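Local coordinates for putative gdp-fucose protein o-fucosyltransferase 1 (Caenorhabditis elegans, PDB 3ZY2) that belongs to a glycosyltransferase family of the GT-B clan and holds guanosine-5'-diphosphate in a pocket of the chain, at residues A[222-225]-A[226-230]; A[207-210]-A[211-215]; A[337-340]-A[341-344]; A[76-79]-A[80-84]; A[83-86]-A[87-91]. One frame throughout, in Å; residues are numbered along the deposited sequence.

From the N terminus the contacts come in the order 4, 5, 2, 1, 3. Each is local to one continuous stretch, so none closes a long loop and none lies within another; contacts 4 and 5 alone overlap, at Lys-83 and Ile-84, and Phe-80 packs on Trp-89. These two follow helix 77-88 from its cap to its end, after edge strand 74-75 of the six-stranded parallel sheet. Contact 2 turns helix 195-208 into strand 213-218, the middle strand of the five-stranded parallel sheet. Contact 1 lies on the next helix, 222-229. Contact 3 lies on helix 335-346, between strands 327-330 and 354-356 of the same sheet. The centres of contacts 1 and 4 lie about 40 Å apart, on opposite sides of the chain's centre.

Contact 1: A[222-225]-A[226-230]; sequences ADWV and RVCEH
Cys-228 and Trp-224 make the dense side of this turn of helix 222-229. The sulfur lies over one face of the indole, with SG 3.8 Å from the centroid of the five-membered ring of Trp-224 and displaced toward the rim. Its nearest ring atom is Trp-224 NE1, 3.4 Å from Cys-228 SG. Trp-224 CG stands anti to the backbone N (chi1 -176°), which swings the indole so that one face lies under the sulfur of the residue four positions on. Both side chains are buried and lead to one residue: Cys-228 forms a disulfide with Cys-260, and Trp-224 NE1 bonds the carbonyl oxygen of Cys-260. The other side of the helix is exposed. There Asp-223 and Arg-226 run alongside in the same direction, and Arg-226 NH2 reaches Asp-223 OD1 at 2.6 Å in a salt bridge. The oxygen is met from 64° above the carboxylate plane, and the two flat groups are turned 68° apart. The chemistry implies two unlike sides: a bent surface ion pair that probably rests largely on charge, and an indole packed against a disulfide sulfur and hydrogen-bonded through NE1, with its side chain about 4 Å from guanosine-5'-diphosphate.

Contact 2: A[207-210]-A[211-215]; sequences ANLA and KPFVA
Lys-211 packs its CG 3.9 Å from Leu-209 O, then bends at chi3 and chi4 to bring NZ into a salt bridge with Asp-326. The peptide bond from Lys-211 to Pro-212 is cis, a sharp turn within 211-215. After this turn Phe-213 comes back beside 209-210: Phe-213 CB lies 3.6 Å from Ala-210 O, a carbonyl that also accepts from Ser-282 OG. The Phe-213 ring projects from between its own backbone N and carbonyl carbon (chi1 76°) and meets Leu-209. One methyl does most of the touching: Leu-209 CD1 stands 3.9 Å from the ring centroid of Phe-213, only 17° off the ring normal, a CH-pi contact over the face. Leu-209 CB adds a looser touch at 4.2 Å from Phe-213 CG. Both side chains are buried, with Phe-284 and Ile-321 packed against them. Phe-213 N bonds Asp-326 OD1, the same oxygen that holds the lysine. Val-214 and Ala-215 then pair by backbone bonds with strands 282-287 and 327-330 respectively. Such a helix-to-strand passage into the central strand of a parallel sheet is typical of the Rossmann-like domains of GT-B proteins.

Contact 3: A[337-340]-A[341-344]; sequences SHIV and KRER
His-338 carries its ring anti to the backbone N (chi1 -162°), while Arg-342 sets CG anti to the carbonyl carbon and bends at chi3 (-56°); together these turns lay the arginine over the imidazole. Arg-342 CD comes 4.2 Å from the ring centroid of His-338 in a CH-pi contact over the face. Arg-342 NH1 hangs over the same ring, displaced toward its rim, and the ring and guanidinium planes are 53° apart. The buried guanidinium has polar partners elsewhere: NH1 forms a salt bridge with Asp-25, and NE bonds Gln-188. Arg-342 NH2 also touches Ile-339 CG1 at 3.9 Å. The turn belongs to helix 335-346, the crossover of the beta-alpha-beta unit that joins strands 327-330 and 354-356. On its sheet-facing side the side chain of Val-340 flanks that of Arg-344, with Val-340 CG1 3.7 Å from Arg-344 CD. Val-340 O accepts from Arg-344 N at 2.9 Å and has Arg-344 CG close by at 3.2 Å. Both side chains rest on Phe-328. Arg-344 NH2 goes on to bond Pro-353 O and NH1 to Ala-325 O, two carbonyls that fix the far end of the arginine.

Contact 4: A[76-79]-A[80-84]; sequences TMQE and FTKKI
Glu-79 O is gripped twice: Lys-83 N reaches it at 2.9 Å, and Ile-84 N, at 3.3 Å and a strongly bent 126°, adds a weak second bond. Ile-84 N is itself shared, since it also donates to Phe-80 O at 3.1 Å. This doubling marks a wider pi-type turn at 80-84. Across the same turn the side chains of Glu-79 and Ile-84 cross, Ile-84 CD1 touching Glu-79 CG. The start of the helix is capped by a side chain. Thr-76 is the N-cap of helix 77-88, the helix that follows edge strand 74-75 of the six-stranded parallel sheet, and Thr-76 OG1 accepts from Glu-79 N at 3.0 Å. The backbone carbonyl of Thr-76 takes part as well, accepting from Phe-80 N. From the next residue, Met-77 O accepts from Thr-81 N at 2.8 Å. On the exposed side Gln-78 and Lys-82 keep parallel company, their chains stacked along the helix surface by aliphatic contact: Gln-78 CG meets Lys-82 CD at 3.6 Å, while the amide nitrogen NE2 of Gln-78 is 3.8 Å from Lys-82 CE. Met-77 and Phe-80 turn to the interior, where both touch Val-42 of strand 40-42.

Contact 5: A[83-86]-A[87-91]; sequences KIMP and TVWPP
The C-terminal turn of helix 77-88 joins these segments, kinked at Pro-86, whose nitrogen has no hydrogen to give to the turn before. Beyond the kink the helical pattern resumes: Val-88 N bonds Ile-84 O at 3.0 Å, and Trp-89 N bonds Met-85 O at 2.8 Å just as Trp-89 leaves helical geometry. The side chains of the same pairs meet. Val-88 packs along Ile-84, with the CG2 methyls of Ile-84 and Val-88 3.9 Å apart. Met-85 crosses Trp-89 at a slant and comes to the indole at its edge: Met-85 CG is 3.5 Å from Trp-89 CE3, close to the ring plane. The sulfur follows in a Met-aromatic contact, with Met-85 SD 5.3 Å from the centroid of the six-membered ring of Trp-89 and 80° off its normal. With CG anti to the backbone N (chi1 -167°), Trp-89 turns CE3 toward Met-85 and carries the buried indole to Val-168 and Ala-170 of strand 168-171; it also packs on Phe-80, and Trp-89 O bonds Arg-94 NE. On the exposed side a water links the two segments. It donates to Lys-83 O at 2.7 Å and, weakly, to Ile-84 O, and it is hydrogen-bonded to Thr-87 OG1 at 2.7 Å.

Contact 1: A[222-225]-A[226-230]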
loop_
_atom_site.group_PDB
_atom_site.type_symbol
_atom_site.label_atom_id
_atom_site.label_comp_id
_atom_site.label_asym_id
_atom_site.label_seq_id
_atom_site.Cartn_x
_atom_site.Cartn_y
_atom_site.Cartn_z
ATOM N N ALA A 222 -27.872 4.970 -3.600
ATOM C CA ALA A 222 -27.416 6.040 -4.495
ATOM C C ALA A 222 -25.943 5.934 -4.895
ATOM O O ALA A 222 -25.601 6.174 -6.055
ATOM C CB ALA A 222 -27.708 7.406 -3.881
ATOM N N ASP A 223 -25.095 5.568 -3.932
ATOM C CA ASP A 223 -23.651 5.385 -4.153
ATOM C C ASP A 223 -23.364 4.271 -5.157
ATOM O O ASP A 223 -22.369 4.317 -5.880
ATOM C CB ASP A 223 -22.935 5.035 -2.840
ATOM C CG ASP A 223 -22.752 6.235 -1.912
ATOM O OD1 ASP A 223 -23.250 7.354 -2.211
ATOM O OD2 ASP A 223 -22.095 6.045 -0.860
ATOM N N TRP A 224 -24.223 3.256 -5.175
ATOM C CA TRP A 224 -24.046 2.131 -6.091
ATOM C C TRP A 224 -24.272 2.544 -7.533
ATOM O O TRP A 224 -23.507 2.188 -8.424
ATOM C CB TRP A 224 -25.014 1.003 -5.743
ATOM C CG TRP A 224 -24.820 -0.231 -6.584
ATOM C CD1 TRP A 224 -25.580 -0.624 -7.640
ATOM C CD2 TRP A 224 -23.768 -1.186 -6.461
ATOM N NE1 TRP A 224 -25.089 -1.794 -8.166
ATOM C CE2 TRP A 224 -23.981 -2.168 -7.457
ATOM C CE3 TRP A 224 -22.689 -1.330 -5.586
ATOM C CZ2 TRP A 224 -23.144 -3.274 -7.605
ATOM C CZ3 TRP A 224 -21.857 -2.429 -5.728
ATOM C CH2 TRP A 224 -22.086 -3.383 -6.726
ATOM N N VAL A 225 -25.349 3.281 -7.771
ATOM C CA VAL A 225 -25.674 3.655 -9.143
ATOM C C VAL A 225 -24.538 4.505 -9.720
ATOM O O VAL A 225 -24.249 4.436 -10.916
ATOM C CB VAL A 225 -27.074 4.329 -9.278
ATOM C CG1 VAL A 225 -28.123 3.539 -8.487
ATOM C CG2 VAL A 225 -27.049 5.802 -8.860
ATOM N N ARG A 226 -23.871 5.257 -8.850
ATOM C CA ARG A 226 -22.726 6.069 -9.254
ATOM C C ARG A 226 -21.484 5.234 -9.579
ATOM O O ARG A 226 -20.776 5.531 -10.541
ATOM C CB ARG A 226 -22.422 7.157 -8.220
ATOM C CG ARG A 226 -23.495 8.252 -8.150
ATOM C CD ARG A 226 -23.003 9.479 -7.385
ATOM N NE ARG A 226 -22.217 9.094 -6.214
ATOM C CZ ARG A 226 -22.686 9.008 -4.970
ATOM N NH1 ARG A 226 -23.954 9.301 -4.694
ATOM N NH2 ARG A 226 -21.867 8.637 -3.993
ATOM N N VAL A 227 -21.228 4.202 -8.775
ATOM C CA VAL A 227 -20.189 3.207 -9.059
ATOM C C VAL A 227 -20.367 2.594 -10.461
ATOM O O VAL A 227 -19.417 2.519 -11.254
ATOM C CB VAL A 227 -20.169 2.114 -7.942
ATOM C CG1 VAL A 227 -19.476 0.818 -8.386
ATOM C CG2 VAL A 227 -19.533 2.667 -6.670
ATOM N N CYS A 228 -21.596 2.196 -10.775
ATOM C CA CYS A 228 -21.904 1.570 -12.049
ATOM C C CYS A 228 -21.784 2.546 -13.220
ATOM O O CYS A 228 -21.346 2.164 -14.307
ATOM C CB CYS A 228 -23.310 0.976 -12.004
ATOM S SG CYS A 228 -23.504 -0.290 -10.713
ATOM N N GLU A 229 -22.177 3.796 -12.993
ATOM C CA GLU A 229 -22.183 4.788 -14.074
ATOM C C GLU A 229 -20.762 5.173 -14.496
ATOM O O GLU A 229 -20.557 5.743 -15.569
ATOM C CB GLU A 229 -23.036 6.013 -13.711
ATOM C CG GLU A 229 -22.393 6.998 -12.739
ATOM C CD GLU A 229 -23.365 8.057 -12.225
ATOM O OE1 GLU A 229 -24.598 7.889 -12.399
ATOM O OE2 GLU A 229 -22.890 9.057 -11.641
ATOM N N HIS A 230 -19.786 4.837 -13.654
ATOM C CA HIS A 230 -18.378 5.077 -13.966
ATOM C C HIS A 230 -17.716 3.963 -14.786
ATOM O O HIS A 230 -16.566 4.107 -15.208
ATOM C CB HIS A 230 -17.578 5.336 -12.686
ATOM C CG HIS A 230 -17.712 6.732 -12.163
ATOM N ND1 HIS A 230 -18.646 7.087 -11.213
ATOM C CD2 HIS A 230 -17.029 7.865 -12.459
ATOM C CE1 HIS A 230 -18.533 8.376 -10.943
ATOM N NE2 HIS A 230 -17.558 8.872 -11.686
#

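Contact 2: A[207-210]-A[211-215]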
loop_
_atom_site.group_PDB
_atom_site.type_symbol
_atom_site.label_atom_id
_atom_site.label_comp_id
_atom_site.label_asym_id
_atom_site.label_seq_id
_atom_site.Cartn_x
_atom_site.Cartn_y
_atom_site.Cartn_z
ATOM N N ALA A 207 -42.245 -19.560 7.674
ATOM C CA ALA A 207 -43.424 -18.714 7.916
ATOM C C ALA A 207 -43.892 -17.956 6.699
ATOM O O ALA A 207 -45.111 -17.701 6.537
ATOM C CB ALA A 207 -43.132 -17.715 9.025
ATOM N N ASN A 208 -42.947 -17.575 5.838
ATOM C CA ASN A 208 -43.226 -16.603 4.786
ATOM C C ASN A 208 -43.082 -17.047 3.345
ATOM O O ASN A 208 -43.703 -16.441 2.464
ATOM C CB ASN A 208 -42.391 -15.344 4.994
ATOM C CG ASN A 208 -42.640 -14.712 6.342
ATOM O OD1 ASN A 208 -43.696 -14.120 6.578
ATOM N ND2 ASN A 208 -41.675 -14.842 7.236
ATOM N N LEU A 209 -42.242 -18.048 3.097
ATOM C CA LEU A 209 -41.769 -18.325 1.737
ATOM C C LEU A 209 -42.158 -19.730 1.285
ATOM O O LEU A 209 -41.427 -20.704 1.540
ATOM C CB LEU A 209 -40.245 -18.119 1.653
ATOM C CG LEU A 209 -39.748 -16.687 1.925
ATOM C CD1 LEU A 209 -38.215 -16.672 2.035
ATOM C CD2 LEU A 209 -40.234 -15.729 0.830
ATOM N N ALA A 210 -43.290 -19.829 0.596
ATOM C CA ALA A 210 -43.705 -21.108 0.005
ATOM C C ALA A 210 -42.642 -21.520 -1.013
ATOM O O ALA A 210 -42.074 -20.698 -1.763
ATOM C CB ALA A 210 -45.085 -20.994 -0.639
ATOM N N LYS A 211 -42.342 -22.818 -1.006
ATOM C CA LYS A 211 -41.294 -23.362 -1.879
ATOM C C LYS A 211 -41.879 -23.962 -3.155
ATOM O O LYS A 211 -43.014 -24.433 -3.173
ATOM C CB LYS A 211 -40.490 -24.402 -1.117
ATOM C CG LYS A 211 -39.559 -23.737 -0.045
ATOM C CD LYS A 211 -38.878 -24.747 0.883
ATOM C CE LYS A 211 -37.770 -25.555 0.176
ATOM N NZ LYS A 211 -36.660 -24.685 -0.315
ATOM N N PRO A 212 -41.093 -23.926 -4.245
ATOM C CA PRO A 212 -39.727 -23.374 -4.322
ATOM C C PRO A 212 -39.750 -21.855 -4.390
ATOM O O PRO A 212 -40.712 -21.268 -4.898
ATOM C CB PRO A 212 -39.192 -23.949 -5.635
ATOM C CG PRO A 212 -40.392 -24.284 -6.463
ATOM C CD PRO A 212 -41.567 -24.501 -5.530
ATOM N N PHE A 213 -38.738 -21.215 -3.814
ATOM C CA PHE A 213 -38.692 -19.739 -3.826
ATOM C C PHE A 213 -37.466 -19.207 -4.521
ATOM O O PHE A 213 -36.388 -19.834 -4.504
ATOM C CB PHE A 213 -38.890 -19.088 -2.421
ATOM C CG PHE A 213 -37.691 -19.150 -1.492
ATOM C CD1 PHE A 213 -37.489 -20.255 -0.666
ATOM C CD2 PHE A 213 -36.834 -18.054 -1.364
ATOM C CE1 PHE A 213 -36.416 -20.282 0.240
ATOM C CE2 PHE A 213 -35.745 -18.072 -0.460
ATOM C CZ PHE A 213 -35.538 -19.186 0.348
ATOM N N VAL A 214 -37.664 -18.071 -5.178
ATOM C CA VAL A 214 -36.575 -17.314 -5.796
ATOM C C VAL A 214 -36.160 -16.244 -4.805
ATOM O O VAL A 214 -37.010 -15.517 -4.313
ATOM C CB VAL A 214 -37.020 -16.593 -7.103
ATOM C CG1 VAL A 214 -35.852 -15.832 -7.732
ATOM C CG2 VAL A 214 -37.531 -17.583 -8.147
ATOM N N ALA A 215 -34.869 -16.162 -4.492
ATOM C CA ALA A 215 -34.323 -15.043 -3.696
ATOM C C ALA A 215 -33.540 -14.134 -4.604
ATOM O O ALA A 215 -32.763 -14.629 -5.450
ATOM C CB ALA A 215 -33.409 -15.570 -2.571
#

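Contact 3: A[337-340]-A[341-344]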
loop_
_atom_site.group_PDB
_atom_site.type_symbol
_atom_site.label_atom_id
_atom_site.label_comp_id
_atom_site.label_asym_id
_atom_site.label_seq_id
_atom_site.Cartn_x
_atom_site.Cartn_y
_atom_site.Cartn_z
ATOM N N SER A 337 -23.504 -10.116 -2.936
ATOM C CA SER A 337 -24.012 -11.227 -3.758
ATOM C C SER A 337 -22.979 -12.342 -3.869
ATOM O O SER A 337 -23.353 -13.520 -3.921
ATOM C CB SER A 337 -24.414 -10.768 -5.170
ATOM O OG SER A 337 -25.770 -10.304 -5.227
ATOM N N HIS A 338 -21.687 -11.977 -3.888
ATOM C CA HIS A 338 -20.633 -12.993 -4.132
ATOM C C HIS A 338 -20.559 -13.969 -2.957
ATOM O O HIS A 338 -20.325 -15.163 -3.153
ATOM C CB HIS A 338 -19.281 -12.312 -4.402
ATOM C CG HIS A 338 -18.239 -13.171 -5.077
ATOM N ND1 HIS A 338 -18.423 -14.463 -5.537
ATOM C CD2 HIS A 338 -16.961 -12.846 -5.384
ATOM C CE1 HIS A 338 -17.294 -14.892 -6.089
ATOM N NE2 HIS A 338 -16.393 -13.935 -5.994
ATOM N N ILE A 339 -20.821 -13.475 -1.745
ATOM C CA ILE A 339 -20.934 -14.365 -0.581
ATOM C C ILE A 339 -21.977 -15.458 -0.864
ATOM O O ILE A 339 -21.718 -16.649 -0.658
ATOM C CB ILE A 339 -21.371 -13.587 0.686
ATOM C CG1 ILE A 339 -20.226 -12.697 1.178
ATOM C CG2 ILE A 339 -21.757 -14.619 1.776
ATOM C CD1 ILE A 339 -20.660 -11.723 2.266
ATOM N N VAL A 340 -23.142 -15.049 -1.358
ATOM C CA VAL A 340 -24.225 -16.001 -1.608
ATOM C C VAL A 340 -23.818 -16.987 -2.707
ATOM O O VAL A 340 -24.031 -18.190 -2.565
ATOM C CB VAL A 340 -25.525 -15.320 -2.046
ATOM C CG1 VAL A 340 -26.633 -16.366 -2.193
ATOM C CG2 VAL A 340 -25.962 -14.261 -1.053
ATOM N N LYS A 341 -23.271 -16.472 -3.806
ATOM C CA LYS A 341 -22.845 -17.324 -4.925
ATOM C C LYS A 341 -21.863 -18.394 -4.449
ATOM O O LYS A 341 -22.050 -19.584 -4.760
ATOM C CB LYS A 341 -22.193 -16.465 -6.026
ATOM C CG LYS A 341 -21.670 -17.261 -7.219
ATOM C CD LYS A 341 -22.804 -18.074 -7.857
ATOM C CE LYS A 341 -22.493 -18.538 -9.283
ATOM N NZ LYS A 341 -21.218 -19.329 -9.397
ATOM N N ARG A 342 -20.844 -18.000 -3.682
ATOM C CA ARG A 342 -19.860 -18.966 -3.173
ATOM C C ARG A 342 -20.456 -19.986 -2.201
ATOM O O ARG A 342 -20.073 -21.172 -2.214
ATOM C CB ARG A 342 -18.691 -18.238 -2.499
ATOM C CG ARG A 342 -17.880 -17.402 -3.479
ATOM C CD ARG A 342 -16.617 -16.825 -2.831
ATOM N NE ARG A 342 -16.916 -16.040 -1.633
ATOM C CZ ARG A 342 -16.740 -14.726 -1.536
ATOM N NH1 ARG A 342 -16.286 -14.017 -2.566
ATOM N NH2 ARG A 342 -16.995 -14.127 -0.382
ATOM N N GLU A 343 -21.379 -19.528 -1.360
ATOM C CA GLU A 343 -22.022 -20.441 -0.425
ATOM C C GLU A 343 -22.827 -21.470 -1.210
ATOM O O GLU A 343 -22.751 -22.687 -0.955
ATOM C CB GLU A 343 -22.900 -19.673 0.575
ATOM C CG GLU A 343 -23.589 -20.655 1.545
ATOM C CD GLU A 343 -24.271 -19.987 2.727
ATOM O OE1 GLU A 343 -23.954 -18.819 2.990
ATOM O OE2 GLU A 343 -25.078 -20.664 3.404
ATOM N N ARG A 344 -23.573 -20.990 -2.188
ATOM C CA ARG A 344 -24.391 -21.891 -3.003
ATOM C C ARG A 344 -23.536 -22.839 -3.823
ATOM O O ARG A 344 -23.899 -24.001 -4.013
ATOM C CB ARG A 344 -25.335 -21.098 -3.890
ATOM C CG ARG A 344 -26.364 -20.339 -3.047
ATOM C CD ARG A 344 -27.325 -19.535 -3.952
ATOM N NE ARG A 344 -28.214 -20.403 -4.759
ATOM C CZ ARG A 344 -29.297 -21.013 -4.282
ATOM N NH1 ARG A 344 -29.647 -20.855 -3.003
ATOM N NH2 ARG A 344 -30.038 -21.788 -5.081
#

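Contact 4: A[76-79]-A[80-84]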
loop_
_atom_site.group_PDB
_atom_site.type_symbol
_atom_site.label_atom_id
_atom_site.label_comp_id
_atom_site.label_asym_id
_atom_site.label_seq_id
_atom_site.Cartn_x
_atom_site.Cartn_y
_atom_site.Cartn_z
ATOM N N THR A 76 -10.598 -17.829 18.560
ATOM C CA THR A 76 -11.434 -16.631 18.636
ATOM C C THR A 76 -10.626 -15.429 19.124
ATOM O O THR A 76 -9.580 -15.586 19.771
ATOM C CB THR A 76 -12.631 -16.820 19.579
ATOM O OG1 THR A 76 -12.157 -17.094 20.910
ATOM C CG2 THR A 76 -13.538 -17.965 19.104
ATOM N N MET A 77 -11.102 -14.230 18.805
ATOM C CA MET A 77 -10.512 -12.996 19.319
ATOM C C MET A 77 -10.546 -12.979 20.855
ATOM O O MET A 77 -9.583 -12.528 21.486
ATOM C CB MET A 77 -11.226 -11.764 18.735
ATOM C CG MET A 77 -10.562 -10.436 19.125
ATOM S SD MET A 77 -8.933 -10.220 18.424
ATOM C CE MET A 77 -9.385 -9.944 16.717
ATOM N N GLN A 78 -11.635 -13.474 21.446
ATOM C CA GLN A 78 -11.768 -13.526 22.904
ATOM C C GLN A 78 -10.682 -14.412 23.532
ATOM O O GLN A 78 -10.033 -13.996 24.507
ATOM C CB GLN A 78 -13.184 -13.961 23.335
ATOM C CG GLN A 78 -13.323 -14.276 24.825
ATOM C CD GLN A 78 -14.758 -14.456 25.309
ATOM O OE1 GLN A 78 -15.683 -14.712 24.531
ATOM N NE2 GLN A 78 -14.946 -14.327 26.622
ATOM N N GLU A 79 -10.478 -15.610 22.976
ATOM C CA GLU A 79 -9.417 -16.492 23.480
ATOM C C GLU A 79 -8.041 -15.856 23.287
ATOM O O GLU A 79 -7.200 -15.876 24.190
ATOM C CB GLU A 79 -9.460 -17.902 22.863
ATOM C CG GLU A 79 -8.299 -18.790 23.355
ATOM C CD GLU A 79 -8.378 -20.273 22.973
ATOM O OE1 GLU A 79 -9.373 -20.720 22.367
ATOM O OE2 GLU A 79 -7.417 -21.008 23.318
ATOM N N PHE A 80 -7.795 -15.277 22.119
ATOM C CA PHE A 80 -6.501 -14.664 21.844
ATOM C C PHE A 80 -6.212 -13.539 22.847
ATOM O O PHE A 80 -5.131 -13.465 23.448
ATOM C CB PHE A 80 -6.469 -14.138 20.395
ATOM C CG PHE A 80 -5.165 -13.517 20.018
ATOM C CD1 PHE A 80 -4.006 -14.295 19.915
ATOM C CD2 PHE A 80 -5.082 -12.147 19.762
ATOM C CE1 PHE A 80 -2.804 -13.717 19.585
ATOM C CE2 PHE A 80 -3.881 -11.555 19.420
ATOM C CZ PHE A 80 -2.728 -12.339 19.330
ATOM N N THR A 81 -7.218 -12.698 23.038
ATOM C CA THR A 81 -7.159 -11.453 23.797
ATOM C C THR A 81 -7.051 -11.704 25.316
ATOM O O THR A 81 -6.282 -11.033 26.042
ATOM C CB THR A 81 -8.405 -10.614 23.332
ATOM O OG1 THR A 81 -8.000 -9.607 22.382
ATOM C CG2 THR A 81 -9.216 -10.045 24.443
ATOM N N LYS A 82 -7.766 -12.713 25.784
ATOM C CA LYS A 82 -7.811 -12.990 27.213
ATOM C C LYS A 82 -6.767 -14.018 27.665
ATOM O O LYS A 82 -6.198 -13.885 28.769
ATOM C CB LYS A 82 -9.238 -13.362 27.628
ATOM C CG LYS A 82 -10.206 -12.164 27.529
ATOM C CD LYS A 82 -11.694 -12.551 27.510
ATOM C CE LYS A 82 -12.186 -13.046 28.870
ATOM N NZ LYS A 82 -11.916 -12.060 29.969
ATOM N N LYS A 83 -6.479 -15.001 26.813
ATOM C CA LYS A 83 -5.676 -16.161 27.211
ATOM C C LYS A 83 -4.289 -16.260 26.595
ATOM O O LYS A 83 -3.384 -16.849 27.209
ATOM C CB LYS A 83 -6.434 -17.463 26.943
ATOM C CG LYS A 83 -7.569 -17.728 27.912
ATOM C CD LYS A 83 -8.019 -19.170 27.844
ATOM C CE LYS A 83 -8.384 -19.692 29.226
ATOM N NZ LYS A 83 -7.180 -19.826 30.109
ATOM N N ILE A 84 -4.104 -15.685 25.407
ATOM C CA ILE A 84 -2.882 -15.895 24.622
ATOM C C ILE A 84 -1.973 -14.653 24.608
ATOM O O ILE A 84 -0.810 -14.731 25.010
ATOM C CB ILE A 84 -3.203 -16.427 23.178
ATOM C CG1 ILE A 84 -3.952 -17.775 23.265
ATOM C CG2 ILE A 84 -1.936 -16.570 22.349
ATOM C CD1 ILE A 84 -4.619 -18.243 21.959
#

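Contact 5: A[83-86]-A[87-91]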
loop_
_atom_site.group_PDB
_atom_site.type_symbol
_atom_site.label_atom_id
_atom_site.label_comp_id
_atom_site.label_asym_id
_atom_site.label_seq_id
_atom_site.Cartn_x
_atom_site.Cartn_y
_atom_site.Cartn_z
ATOM N N LYS A 83 -6.479 -15.001 26.813
ATOM C CA LYS A 83 -5.676 -16.161 27.211
ATOM C C LYS A 83 -4.289 -16.260 26.595
ATOM O O LYS A 83 -3.384 -16.849 27.209
ATOM C CB LYS A 83 -6.434 -17.463 26.943
ATOM C CG LYS A 83 -7.569 -17.728 27.912
ATOM C CD LYS A 83 -8.019 -19.170 27.844
ATOM C CE LYS A 83 -8.384 -19.692 29.226
ATOM N NZ LYS A 83 -7.180 -19.826 30.109
ATOM N N ILE A 84 -4.104 -15.685 25.407
ATOM C CA ILE A 84 -2.882 -15.895 24.622
ATOM C C ILE A 84 -1.973 -14.653 24.608
ATOM O O ILE A 84 -0.810 -14.731 25.010
ATOM C CB ILE A 84 -3.203 -16.427 23.178
ATOM C CG1 ILE A 84 -3.952 -17.775 23.265
ATOM C CG2 ILE A 84 -1.936 -16.570 22.349
ATOM C CD1 ILE A 84 -4.619 -18.243 21.959
ATOM N N MET A 85 -2.523 -13.521 24.173
ATOM C CA MET A 85 -1.841 -12.221 24.116
ATOM C C MET A 85 -0.984 -11.808 25.331
ATOM O O MET A 85 0.135 -11.365 25.143
ATOM C CB MET A 85 -2.880 -11.122 23.856
ATOM C CG MET A 85 -2.421 -9.977 23.072
ATOM S SD MET A 85 -3.926 -9.173 22.515
ATOM C CE MET A 85 -4.133 -7.835 23.677
ATOM N N PRO A 86 -1.534 -11.911 26.561
ATOM C CA PRO A 86 -0.810 -11.327 27.706
ATOM C C PRO A 86 0.611 -11.859 27.881
ATOM O O PRO A 86 1.510 -11.067 28.146
ATOM C CB PRO A 86 -1.701 -11.680 28.901
ATOM C CG PRO A 86 -3.072 -11.743 28.322
ATOM C CD PRO A 86 -2.883 -12.363 26.951
ATOM N N THR A 87 0.802 -13.172 27.703
ATOM C CA THR A 87 2.135 -13.804 27.811
ATOM C C THR A 87 2.855 -14.024 26.479
ATOM O O THR A 87 4.085 -13.973 26.410
ATOM C CB THR A 87 2.091 -15.179 28.545
ATOM O OG1 THR A 87 1.209 -16.061 27.853
ATOM C CG2 THR A 87 1.642 -15.034 29.999
ATOM N N VAL A 88 2.095 -14.306 25.421
ATOM C CA VAL A 88 2.703 -14.573 24.114
ATOM C C VAL A 88 3.086 -13.287 23.366
ATOM O O VAL A 88 4.018 -13.288 22.588
ATOM C CB VAL A 88 1.771 -15.467 23.238
ATOM C CG1 VAL A 88 2.290 -15.577 21.790
ATOM C CG2 VAL A 88 1.618 -16.841 23.859
ATOM N N TRP A 89 2.361 -12.194 23.607
ATOM C CA TRP A 89 2.514 -10.990 22.797
ATOM C C TRP A 89 2.268 -9.697 23.583
ATOM O O TRP A 89 1.318 -8.949 23.319
ATOM C CB TRP A 89 1.552 -11.091 21.621
ATOM C CG TRP A 89 1.756 -10.116 20.510
ATOM C CD1 TRP A 89 2.913 -9.856 19.830
ATOM C CD2 TRP A 89 0.730 -9.328 19.881
ATOM N NE1 TRP A 89 2.673 -8.933 18.832
ATOM C CE2 TRP A 89 1.345 -8.590 18.848
ATOM C CE3 TRP A 89 -0.644 -9.159 20.110
ATOM C CZ2 TRP A 89 0.630 -7.695 18.035
ATOM C CZ3 TRP A 89 -1.365 -8.262 19.295
ATOM C CH2 TRP A 89 -0.716 -7.539 18.279
ATOM N N PRO A 90 3.120 -9.432 24.573
ATOM C CA PRO A 90 2.917 -8.282 25.459
ATOM C C PRO A 90 3.150 -6.959 24.715
ATOM O O PRO A 90 3.764 -6.973 23.639
ATOM C CB PRO A 90 3.976 -8.501 26.544
ATOM C CG PRO A 90 5.033 -9.320 25.876
ATOM C CD PRO A 90 4.318 -10.216 24.931
ATOM N N PRO A 91 2.638 -5.831 25.260
ATOM C CA PRO A 91 2.757 -4.549 24.553
ATOM C C PRO A 91 4.106 -4.280 23.873
ATOM O O PRO A 91 4.123 -3.804 22.731
ATOM C CB PRO A 91 2.469 -3.529 25.651
ATOM C CG PRO A 91 1.464 -4.238 26.552
ATOM C CD PRO A 91 1.676 -5.733 26.380
HETATM O O HOH W 1 -1.335 -15.351 28.227
#